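Local coordinates for protein beta-xylosidase (Uncultured organism, PDB 4MLG) that probably hydrolyses beta-1,4-linked xylo-oligosaccharides to release xylose, as a beta-propeller glycoside hydrolase of family 43, at residues A[1-7]-A[302-307]; A[31-35]-A[298-302]; A[217-223]-A[238-243]; A[268-274]-A[287-292]. All blocks are in the same frame, centred on the assembly; numbering follows the deposited sequence.

Contact 1: residues A[1-7]-A[302-307]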
# COMPACT_ATOMS: atom_id res chain seq x y z
N MET A 1 44.37 5.25 -4.64
CA MET A 1 44.29 5.55 -3.22
C MET A 1 44.70 4.35 -2.37
O MET A 1 44.10 3.28 -2.45
CB MET A 1 42.88 6.01 -2.84
CG MET A 1 41.76 5.15 -3.42
SD MET A 1 40.13 5.63 -2.83
CE MET A 1 40.06 7.34 -3.35
N LYS A 2 45.74 4.53 -1.56
CA LYS A 2 46.20 3.48 -0.66
C LYS A 2 45.32 3.41 0.58
O LYS A 2 45.15 2.35 1.18
CB LYS A 2 47.66 3.71 -0.25
CG LYS A 2 48.64 3.69 -1.41
CD LYS A 2 50.06 3.94 -0.94
CE LYS A 2 51.05 3.92 -2.10
NZ LYS A 2 52.44 4.18 -1.65
N GLU A 3 44.75 4.56 0.95
CA GLU A 3 43.87 4.65 2.10
C GLU A 3 42.50 5.18 1.68
O GLU A 3 42.41 6.00 0.77
CB GLU A 3 44.48 5.55 3.18
CG GLU A 3 45.85 5.11 3.65
CD GLU A 3 45.83 3.78 4.39
OE1 GLU A 3 44.77 3.43 4.96
OE2 GLU A 3 46.87 3.09 4.41
N PRO A 4 41.43 4.71 2.34
CA PRO A 4 40.07 5.17 2.07
C PRO A 4 39.93 6.67 2.29
O PRO A 4 40.43 7.20 3.28
CB PRO A 4 39.24 4.41 3.11
CG PRO A 4 40.03 3.19 3.42
CD PRO A 4 41.46 3.63 3.34
N ARG A 5 39.25 7.34 1.36
CA ARG A 5 39.12 8.79 1.41
C ARG A 5 37.69 9.22 1.74
O ARG A 5 36.74 8.77 1.10
CB ARG A 5 39.55 9.40 0.07
CG ARG A 5 39.30 10.90 -0.03
CD ARG A 5 39.47 11.39 -1.46
NE ARG A 5 39.14 12.81 -1.59
CZ ARG A 5 39.07 13.45 -2.75
NH1 ARG A 5 39.30 12.81 -3.89
NH2 ARG A 5 38.76 14.74 -2.77
N TYR A 6 37.55 10.08 2.74
CA TYR A 6 36.25 10.66 3.07
C TYR A 6 35.95 11.83 2.14
O TYR A 6 36.78 12.72 1.96
CB TYR A 6 36.22 11.11 4.54
CG TYR A 6 36.13 9.97 5.53
CD1 TYR A 6 34.90 9.45 5.91
CD2 TYR A 6 37.28 9.42 6.08
CE1 TYR A 6 34.82 8.41 6.81
CE2 TYR A 6 37.20 8.38 6.99
CZ TYR A 6 35.97 7.88 7.35
OH TYR A 6 35.88 6.84 8.25
N LEU A 7 34.76 11.82 1.54
CA LEU A 7 34.42 12.78 0.50
C LEU A 7 33.69 14.01 1.03
O LEU A 7 33.99 15.14 0.64
CB LEU A 7 33.61 12.11 -0.60
CG LEU A 7 34.28 10.90 -1.25
CD1 LEU A 7 33.36 10.27 -2.28
CD2 LEU A 7 35.59 11.31 -1.89
N SER A 302 29.06 8.78 7.54
CA SER A 302 29.84 9.59 6.62
C SER A 302 30.34 8.73 5.47
O SER A 302 30.97 7.70 5.69
CB SER A 302 31.03 10.23 7.35
OG SER A 302 30.60 10.94 8.49
N LEU A 303 30.06 9.15 4.24
CA LEU A 303 30.44 8.35 3.08
C LEU A 303 31.93 8.40 2.79
O LEU A 303 32.60 9.40 3.06
CB LEU A 303 29.61 8.72 1.84
CG LEU A 303 29.34 10.18 1.45
CD1 LEU A 303 30.61 10.92 1.09
CD2 LEU A 303 28.37 10.22 0.29
N LYS A 304 32.45 7.31 2.23
CA LYS A 304 33.87 7.19 1.95
C LYS A 304 34.11 6.28 0.75
O LYS A 304 33.24 5.49 0.38
CB LYS A 304 34.61 6.66 3.18
CG LYS A 304 34.07 5.33 3.70
CD LYS A 304 34.68 4.97 5.04
CE LYS A 304 36.19 4.89 4.96
NZ LYS A 304 36.81 4.53 6.27
N VAL A 305 35.28 6.39 0.15
CA VAL A 305 35.59 5.61 -1.04
C VAL A 305 36.92 4.86 -0.91
O VAL A 305 37.93 5.43 -0.48
CB VAL A 305 35.59 6.48 -2.32
CG1 VAL A 305 36.46 7.72 -2.13
CG2 VAL A 305 36.02 5.68 -3.53
N ALA A 306 36.91 3.58 -1.26
CA ALA A 306 38.11 2.77 -1.26
C ALA A 306 38.26 2.08 -2.62
O ALA A 306 37.27 1.67 -3.22
CB ALA A 306 38.06 1.74 -0.15
N GLU A 307 39.50 1.96 -3.08
CA GLU A 307 39.77 1.33 -4.37
C GLU A 307 39.48 -0.17 -4.32
O GLU A 307 39.91 -0.87 -3.40
CB GLU A 307 41.21 1.58 -4.81
CG GLU A 307 41.55 0.99 -6.17
CD GLU A 307 42.93 1.40 -6.65
OE1 GLU A 307 43.65 2.08 -5.90
OE2 GLU A 307 43.29 1.04 -7.79
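M1 touches the 305-307 end of the strand 302-307 through both its amino group and its thioether. The amino group makes a weak salt bridge to E307 OE1 at 3.5 Å and is also bonded to E60, while the unbranched thioether chain runs across V305. A bend at the sulfur (chi3 58°) brings M1 CE within 3.8 Å of V305 CG1, an apolar touch that a flexible methionine can follow. P4, which has no N-H to offer a sheet, contributes carbon instead: its CB rests on K304 CE at 3.6 Å. At R5 true pairing begins, with R5 N to V305 O at 3.0 Å and V305 N to R5 O at 2.9 Å. These two bonds add the short strand 5-6 to the edge of the antiparallel sheet formed by 302-308, 283-290 and 276-280. The N-terminus thus joins the last blade of the propeller, pairing the chain's first strand with its last. The R5 side chain extends away to the carbonyl of G62 and, weakly, that of V59. Y6 lies alongside K304 and points the same way; K304 CB sits over a ring face, 4.2 Å from the centroid. Further out K304 NZ donates to Y6 OH at 3.2 Å, and both groups also bind the buried carboxylate of D290. L7 turns inward, its CD2 3.7 Å from V305 CG1 and its CB against L303 CD1, where the branched aliphatic chains pack together beside F287.

Contact 2: residues A[31-35]-A[298-302]. With SO4 (sulfate ion), chain N.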
# COMPACT_ATOMS: atom_id res chain seq x y z
N HIS A 31 20.71 11.27 3.25
CA HIS A 31 21.18 12.37 4.10
C HIS A 31 20.84 12.14 5.57
O HIS A 31 19.73 12.43 6.01
CB HIS A 31 20.61 13.70 3.63
CG HIS A 31 21.15 14.89 4.36
ND1 HIS A 31 20.68 16.17 4.15
CD2 HIS A 31 22.12 15.00 5.30
CE1 HIS A 31 21.34 17.01 4.93
NE2 HIS A 31 22.22 16.33 5.63
N ASP A 32 21.81 11.63 6.33
CA ASP A 32 21.63 11.42 7.76
C ASP A 32 21.66 12.74 8.53
O ASP A 32 22.53 13.58 8.30
CB ASP A 32 22.70 10.48 8.31
CG ASP A 32 22.40 9.02 8.02
OD1 ASP A 32 21.21 8.67 7.94
OD2 ASP A 32 23.36 8.24 7.88
N TRP A 33 20.70 12.91 9.44
CA TRP A 33 20.67 14.07 10.31
C TRP A 33 20.19 13.63 11.69
O TRP A 33 19.52 12.60 11.82
CB TRP A 33 19.75 15.15 9.75
CG TRP A 33 18.29 14.81 9.83
CD1 TRP A 33 17.65 13.82 9.15
CD2 TRP A 33 17.30 15.47 10.62
NE1 TRP A 33 16.31 13.81 9.48
CE2 TRP A 33 16.07 14.82 10.38
CE3 TRP A 33 17.33 16.55 11.52
CZ2 TRP A 33 14.89 15.21 11.00
CZ3 TRP A 33 16.15 16.93 12.13
CH2 TRP A 33 14.94 16.26 11.87
N GLU A 34 20.53 14.40 12.71
CA GLU A 34 20.14 14.06 14.07
C GLU A 34 18.68 14.43 14.35
O GLU A 34 18.38 15.55 14.75
CB GLU A 34 21.06 14.72 15.10
CG GLU A 34 20.69 14.43 16.55
CD GLU A 34 20.88 12.96 16.92
OE1 GLU A 34 21.94 12.62 17.49
OE2 GLU A 34 19.97 12.15 16.65
N SER A 35 17.79 13.47 14.13
CA SER A 35 16.41 13.62 14.58
C SER A 35 16.40 13.39 16.08
O SER A 35 17.24 12.67 16.61
CB SER A 35 15.50 12.61 13.88
OG SER A 35 15.92 11.28 14.14
N THR A 298 25.33 5.16 14.94
CA THR A 298 24.81 4.42 13.79
C THR A 298 24.01 5.27 12.80
O THR A 298 24.20 5.18 11.59
CB THR A 298 23.93 3.24 14.26
OG1 THR A 298 24.72 2.34 15.04
CG2 THR A 298 23.33 2.50 13.08
N TRP A 299 23.12 6.11 13.33
CA TRP A 299 22.22 6.90 12.49
C TRP A 299 22.91 8.13 11.88
O TRP A 299 22.28 8.90 11.16
CB TRP A 299 20.98 7.32 13.28
CG TRP A 299 21.29 8.09 14.52
CD1 TRP A 299 21.26 9.45 14.67
CD2 TRP A 299 21.69 7.55 15.78
NE1 TRP A 299 21.61 9.79 15.96
CE2 TRP A 299 21.88 8.64 16.66
CE3 TRP A 299 21.91 6.26 16.26
CZ2 TRP A 299 22.27 8.47 17.99
CZ3 TRP A 299 22.30 6.09 17.58
CH2 TRP A 299 22.48 7.19 18.43
N LEU A 300 24.20 8.29 12.18
CA LEU A 300 24.98 9.38 11.60
C LEU A 300 26.19 8.81 10.86
O LEU A 300 27.19 8.45 11.46
CB LEU A 300 25.45 10.34 12.69
CG LEU A 300 24.36 11.05 13.51
CD1 LEU A 300 24.99 11.98 14.53
CD2 LEU A 300 23.43 11.81 12.59
N ARG A 301 26.07 8.73 9.54
CA ARG A 301 27.07 8.05 8.72
C ARG A 301 27.77 9.00 7.75
O ARG A 301 27.15 9.91 7.21
CB ARG A 301 26.41 6.90 7.96
CG ARG A 301 25.77 5.86 8.86
CD ARG A 301 24.71 5.05 8.14
NE ARG A 301 23.50 5.82 7.86
CZ ARG A 301 22.41 5.33 7.29
NH1 ARG A 301 22.36 4.05 6.94
NH2 ARG A 301 21.36 6.11 7.08
N SER A 302 29.06 8.78 7.54
CA SER A 302 29.84 9.59 6.62
C SER A 302 30.34 8.73 5.47
O SER A 302 30.97 7.70 5.69
CB SER A 302 31.03 10.23 7.35
OG SER A 302 30.60 10.94 8.49
S SO4 N . 19.10 1.83 5.03
O1 SO4 N . 19.53 3.22 5.17
O2 SO4 N . 20.07 1.08 4.25
O3 SO4 N . 18.97 1.23 6.36
O4 SO4 N . 17.81 1.80 4.35
O HOH W 1 19.61 9.18 9.90
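D32 and R301 form a side-on ion pair, with two nitrogens of the guanidinium facing the two oxygens of the carboxylate and the planes only 21° apart. R301 NH2 donates to D32 OD1 at 2.7 Å along a nearly straight path (170°), in the guanidinium plane and on the syn lone pair. R301 NE faces D32 OD2, though it is modelled too close for the exact distance to be trusted. A bend at chi3 (-72°) folds the arginine back so that this edge, and not only its end, meets the acid. The backbone R301 N adds a weak bond to D32 OD2, and a water donates both to D32 OD1 and, at 3.0 Å, to W299 O. The contact binds the end of strand 24-32 to the loop entering strand 302-308, joining the first and last blades of the propeller as the ring closes. A leucine in place of R301 would probably leave the buried D32 carboxylate without its countercharge and less firmly held against turning. The outer R301 NH1 is weakly bonded to O1 of a sulfate at 3.4 Å, and weakly to T272 OG1. Next to this pair L300 CD2 packs 3.8 Å from W33 C, a fit for an aliphatic branch against a peptide. Further out, W299 NE1 shares its hydrogen weakly between E34 OE1 at 3.2 Å and E34 OE2 at 3.0 Å, the carboxylate turned well out of the indole plane. W33 points the other way, and its indole N-H is taken by N47 O.

Contact 3: residues A[217-223]-A[238-243]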
# COMPACT_ATOMS: atom_id res chain seq x y z
N THR A 217 23.34 -16.15 8.59
CA THR A 217 23.27 -14.69 8.61
C THR A 217 24.55 -14.00 8.13
O THR A 217 24.58 -12.78 8.00
CB THR A 217 22.92 -14.16 10.02
OG1 THR A 217 23.95 -14.53 10.95
CG2 THR A 217 21.58 -14.72 10.48
N LYS A 218 25.59 -14.78 7.85
CA LYS A 218 26.84 -14.21 7.36
C LYS A 218 26.88 -14.17 5.83
O LYS A 218 27.77 -13.56 5.24
CB LYS A 218 28.04 -14.99 7.91
CG LYS A 218 28.65 -14.35 9.15
CD LYS A 218 29.68 -15.25 9.81
CE LYS A 218 29.03 -16.25 10.75
NZ LYS A 218 30.03 -16.99 11.56
N ARG A 219 25.90 -14.80 5.20
CA ARG A 219 25.83 -14.86 3.74
C ARG A 219 24.44 -14.49 3.24
O ARG A 219 24.28 -14.02 2.11
CB ARG A 219 26.22 -16.26 3.25
CG ARG A 219 27.63 -16.67 3.61
CD ARG A 219 27.74 -18.18 3.78
NE ARG A 219 27.79 -18.89 2.51
CZ ARG A 219 27.59 -20.19 2.37
NH1 ARG A 219 27.31 -20.93 3.44
NH2 ARG A 219 27.65 -20.76 1.18
N ARG A 220 23.43 -14.70 4.09
CA ARG A 220 22.04 -14.41 3.76
C ARG A 220 21.82 -12.93 3.41
O ARG A 220 22.42 -12.05 4.03
CB ARG A 220 21.14 -14.82 4.93
CG ARG A 220 19.80 -14.10 5.00
CD ARG A 220 19.60 -13.43 6.35
NE ARG A 220 20.64 -12.44 6.62
CZ ARG A 220 20.72 -11.73 7.73
NH1 ARG A 220 19.82 -11.89 8.70
NH2 ARG A 220 21.70 -10.85 7.89
N PHE A 221 20.97 -12.68 2.42
CA PHE A 221 20.66 -11.31 2.03
C PHE A 221 19.90 -10.56 3.12
O PHE A 221 18.98 -11.10 3.73
CB PHE A 221 19.83 -11.30 0.74
CG PHE A 221 19.39 -9.93 0.31
CD1 PHE A 221 20.26 -9.09 -0.38
CD2 PHE A 221 18.11 -9.47 0.60
CE1 PHE A 221 19.85 -7.82 -0.77
CE2 PHE A 221 17.71 -8.21 0.22
CZ PHE A 221 18.58 -7.38 -0.47
N PHE A 222 20.31 -9.31 3.36
CA PHE A 222 19.62 -8.45 4.32
C PHE A 222 19.10 -7.20 3.62
O PHE A 222 17.91 -6.91 3.68
CB PHE A 222 20.55 -8.08 5.48
CG PHE A 222 19.85 -7.39 6.62
CD1 PHE A 222 19.31 -8.13 7.67
CD2 PHE A 222 19.72 -6.01 6.66
CE1 PHE A 222 18.66 -7.50 8.72
CE2 PHE A 222 19.08 -5.37 7.70
CZ PHE A 222 18.55 -6.12 8.74
N GLU A 223 20.00 -6.46 2.97
CA GLU A 223 19.63 -5.23 2.28
C GLU A 223 20.76 -4.76 1.36
O GLU A 223 21.73 -5.48 1.13
CB GLU A 223 19.31 -4.12 3.29
CG GLU A 223 20.51 -3.68 4.11
CD GLU A 223 20.19 -2.51 5.03
OE1 GLU A 223 19.00 -2.21 5.22
OE2 GLU A 223 21.15 -1.90 5.55
N TYR A 238 25.71 -7.08 -1.80
CA TYR A 238 24.65 -6.75 -0.85
C TYR A 238 25.17 -6.67 0.58
O TYR A 238 26.32 -7.03 0.85
CB TYR A 238 23.53 -7.80 -0.93
CG TYR A 238 24.00 -9.22 -0.69
CD1 TYR A 238 23.88 -9.81 0.56
CD2 TYR A 238 24.55 -9.97 -1.72
CE1 TYR A 238 24.31 -11.10 0.78
CE2 TYR A 238 24.98 -11.26 -1.51
CZ TYR A 238 24.85 -11.83 -0.26
OH TYR A 238 25.28 -13.12 -0.05
N SER A 239 24.32 -6.20 1.49
CA SER A 239 24.66 -6.13 2.91
C SER A 239 24.02 -7.28 3.67
O SER A 239 22.92 -7.73 3.34
CB SER A 239 24.20 -4.79 3.49
OG SER A 239 24.29 -4.79 4.91
N THR A 240 24.70 -7.75 4.71
CA THR A 240 24.21 -8.88 5.50
C THR A 240 23.65 -8.43 6.85
O THR A 240 23.33 -9.27 7.70
CB THR A 240 25.30 -9.93 5.72
OG1 THR A 240 26.36 -9.36 6.50
CG2 THR A 240 25.85 -10.43 4.40
N GLY A 241 23.55 -7.12 7.05
CA GLY A 241 22.90 -6.57 8.22
C GLY A 241 23.57 -6.83 9.56
O GLY A 241 24.56 -6.18 9.91
N ASP A 242 23.03 -7.79 10.30
CA ASP A 242 23.48 -8.05 11.67
C ASP A 242 24.84 -8.72 11.77
O ASP A 242 25.34 -8.97 12.87
CB ASP A 242 22.42 -8.85 12.44
CG ASP A 242 22.12 -10.19 11.79
OD1 ASP A 242 22.33 -10.31 10.57
OD2 ASP A 242 21.67 -11.11 12.51
N THR A 243 25.45 -9.03 10.63
CA THR A 243 26.82 -9.53 10.61
C THR A 243 27.75 -8.49 9.99
O THR A 243 28.96 -8.70 9.90
CB THR A 243 26.95 -10.87 9.87
OG1 THR A 243 26.28 -10.80 8.61
CG2 THR A 243 26.33 -11.99 10.70
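Y238 holds CG between its backbone N and carbonyl carbon (chi1 57°), which sends the ring along 217-223 and puts Y238 OH 2.5 Å from R219 O, in the carbonyl plane. F222 swings CG anti to its own N (chi1 -170°) and lays its ring flat against G241. G241 CA sits over that ring's face, 3.8 Å from the centroid; any beta carbon would run into the ring, and the positive phi suits glycine too. The backbones meet in a classic beta bulge where the hairpin of strands 223-230 and 233-239 opens at the edge of its sheet. F222 and E223 both face S239, whose O accepts from F222 N at 3.1 Å and from E223 N at 3.2 Å, while S239 N returns a bond to E223 O at 2.7 Å. S239 OG accepts from G241 N, an ST turn that bends the chain away from the strand. F221 CD1 packs on Y238 CB at 3.6 Å, among I204 and P183. A phenylalanine in place of Y238 would keep this apolar packing but is likely to leave the R219 carbonyl without its donor. At the far end T243 OG1 donates to T217 O at 2.7 Å, tying loop to loop.

Contact 4: residues A[268-274]-A[287-292]. With CA (calcium ion), chain M; SO4 (sulfate ion), chain N.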
# COMPACT_ATOMS: atom_id res chain seq x y z
N VAL A 268 32.37 -2.42 9.60
CA VAL A 268 32.86 -1.06 9.74
C VAL A 268 32.33 -0.42 11.02
O VAL A 268 31.47 -1.00 11.69
CB VAL A 268 32.44 -0.18 8.55
CG1 VAL A 268 32.98 -0.75 7.24
CG2 VAL A 268 30.92 -0.06 8.49
N VAL A 269 32.83 0.76 11.34
CA VAL A 269 32.33 1.50 12.49
C VAL A 269 30.89 1.92 12.24
O VAL A 269 30.61 2.71 11.34
CB VAL A 269 33.19 2.74 12.80
CG1 VAL A 269 32.51 3.60 13.86
CG2 VAL A 269 34.57 2.32 13.27
N GLY A 270 29.97 1.38 13.03
CA GLY A 270 28.56 1.60 12.83
C GLY A 270 27.87 0.29 12.52
O GLY A 270 28.49 -0.63 11.98
N TRP A 271 26.59 0.20 12.85
CA TRP A 271 25.84 -1.04 12.67
C TRP A 271 25.57 -1.32 11.20
O TRP A 271 25.58 -2.47 10.76
CB TRP A 271 24.52 -0.97 13.44
CG TRP A 271 23.86 -2.31 13.63
CD1 TRP A 271 23.93 -3.10 14.74
CD2 TRP A 271 23.02 -3.00 12.70
NE1 TRP A 271 23.19 -4.24 14.56
CE2 TRP A 271 22.62 -4.21 13.31
CE3 TRP A 271 22.56 -2.72 11.41
CZ2 TRP A 271 21.79 -5.13 12.68
CZ3 TRP A 271 21.74 -3.64 10.78
CH2 TRP A 271 21.37 -4.83 11.41
N THR A 272 25.34 -0.27 10.43
CA THR A 272 24.96 -0.42 9.03
C THR A 272 26.16 -0.34 8.09
O THR A 272 27.13 0.36 8.36
CB THR A 272 23.94 0.64 8.60
OG1 THR A 272 24.56 1.93 8.61
CG2 THR A 272 22.75 0.65 9.55
N THR A 273 26.08 -1.08 6.99
CA THR A 273 27.06 -0.98 5.92
C THR A 273 26.34 -0.98 4.57
O THR A 273 25.51 -1.84 4.29
CB THR A 273 28.14 -2.09 6.00
OG1 THR A 273 29.06 -1.94 4.91
CG2 THR A 273 27.51 -3.48 5.95
N HIS A 274 26.64 0.02 3.75
CA HIS A 274 25.97 0.19 2.47
C HIS A 274 26.98 0.62 1.42
O HIS A 274 27.97 1.27 1.76
CB HIS A 274 24.87 1.25 2.59
CG HIS A 274 23.74 1.06 1.63
ND1 HIS A 274 22.48 0.66 2.03
CD2 HIS A 274 23.67 1.22 0.29
CE1 HIS A 274 21.69 0.58 0.97
NE2 HIS A 274 22.39 0.91 -0.10
N PHE A 287 32.41 2.70 -3.03
CA PHE A 287 31.84 3.77 -2.22
C PHE A 287 31.02 3.15 -1.10
O PHE A 287 30.22 2.26 -1.33
CB PHE A 287 30.96 4.68 -3.07
CG PHE A 287 31.71 5.47 -4.11
CD1 PHE A 287 32.12 6.77 -3.84
CD2 PHE A 287 32.01 4.92 -5.34
CE1 PHE A 287 32.81 7.49 -4.79
CE2 PHE A 287 32.70 5.64 -6.29
CZ PHE A 287 33.10 6.93 -6.01
N HIS A 288 31.24 3.63 0.13
CA HIS A 288 30.51 3.12 1.29
C HIS A 288 30.50 4.15 2.41
O HIS A 288 30.73 5.34 2.16
CB HIS A 288 31.12 1.80 1.77
CG HIS A 288 32.58 1.88 2.10
ND1 HIS A 288 33.55 2.05 1.14
CD2 HIS A 288 33.23 1.81 3.29
CE1 HIS A 288 34.74 2.08 1.72
NE2 HIS A 288 34.57 1.94 3.03
N HIS A 289 30.24 3.71 3.64
CA HIS A 289 30.23 4.63 4.78
C HIS A 289 30.58 3.96 6.10
O HIS A 289 30.46 2.74 6.25
CB HIS A 289 28.88 5.35 4.89
CG HIS A 289 27.72 4.44 5.18
ND1 HIS A 289 26.58 4.43 4.41
CD2 HIS A 289 27.52 3.52 6.16
CE1 HIS A 289 25.73 3.54 4.89
NE2 HIS A 289 26.28 2.97 5.95
N ASP A 290 31.00 4.77 7.07
CA ASP A 290 31.13 4.33 8.46
C ASP A 290 30.84 5.49 9.41
O ASP A 290 30.66 6.63 8.97
CB ASP A 290 32.50 3.70 8.74
CG ASP A 290 33.66 4.61 8.35
OD1 ASP A 290 33.48 5.84 8.28
OD2 ASP A 290 34.76 4.07 8.13
N CYS A 291 30.80 5.21 10.70
CA CYS A 291 30.41 6.22 11.68
C CYS A 291 31.60 6.71 12.50
O CYS A 291 31.48 6.95 13.71
CB CYS A 291 29.31 5.68 12.59
SG CYS A 291 27.88 5.03 11.68
N VAL A 292 32.75 6.86 11.85
CA VAL A 292 33.95 7.36 12.51
C VAL A 292 33.88 8.85 12.89
O VAL A 292 34.18 9.21 14.02
CB VAL A 292 35.24 7.04 11.70
CG1 VAL A 292 36.45 7.72 12.33
CG2 VAL A 292 35.45 5.54 11.61
CA CA M . 22.08 1.13 -2.86
S SO4 N . 19.10 1.83 5.03
O1 SO4 N . 19.53 3.22 5.17
O2 SO4 N . 20.07 1.08 4.25
O3 SO4 N . 18.97 1.23 6.36
O4 SO4 N . 17.81 1.80 4.35
O HOH W 2 29.53 1.00 4.83
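One of the two protein ligands of the propeller's calcium site comes from this contact, where the loop 268-274 lies against strand 287-290 and H274 packs on H289. H274 NE2 binds the calcium at 2.8 Å, with the metal in the plane of the imidazole, and D85 is the other protein ligand. The torsion chi1 of -153° carries the H274 ring off the strand to reach the ion. Its CB stays behind, 3.4 Å from H289 CE1, and H274 O lies over a face of the H289 ring. H289 is itself fixed at two points: ND1 is bonded to D15 N, and NE2 makes a weak hydrogen bond with T272 OG1 at 3.3 Å. Between the backbones a water accepts from H274 N at 3.2 Å and appears to donate to H289 O, but it is modelled too close to that oxygen, so the bridge is doubtful in detail. Direct pairing comes at the other end, where C291 N donates to V269 O at 2.6 Å, from above the carbonyl plane. G270 suits the next position because C291 SG lies 3.7 Å from its CA, where a side chain would collide. V269 CG2 and V292 CG2 close the outer end as one methyl against another. On the metal side, H274 ND1 makes a weak bond to O2 of a sulfate at 3.3 Å. With NE2 given to calcium, ND1 is the nitrogen left to donate, and the cation would probably polarise the ring and make that N-H a better donor to a nearby anion such as the sulfate.

Contact 4 lies between the others, with its centre about 12 Å from contact 1, 11 Å from contact 2 and 14 Å from contact 3. Strands 302-308 and 283-290 are neighbours, so contacts 1 and 4 share a sheet: K304 N lies 2.6 Å from H288 O. Contacts 1 and 2 share S302, where the loop becomes the strand, and S302 N lies 3.0 Å from D290 O of contact 4. W271 links contact 4 to contact 3, its CZ2 3.5 Å from D242 CA. Contacts 2, 3 and 4 converge on one sulfate, touched by R301 and H274 and about 3 Å from the E223 side chain. This sulfate, probably from the crystallisation liquor, may mark the substrate pocket, on the other side of the H274 ring from the calcium.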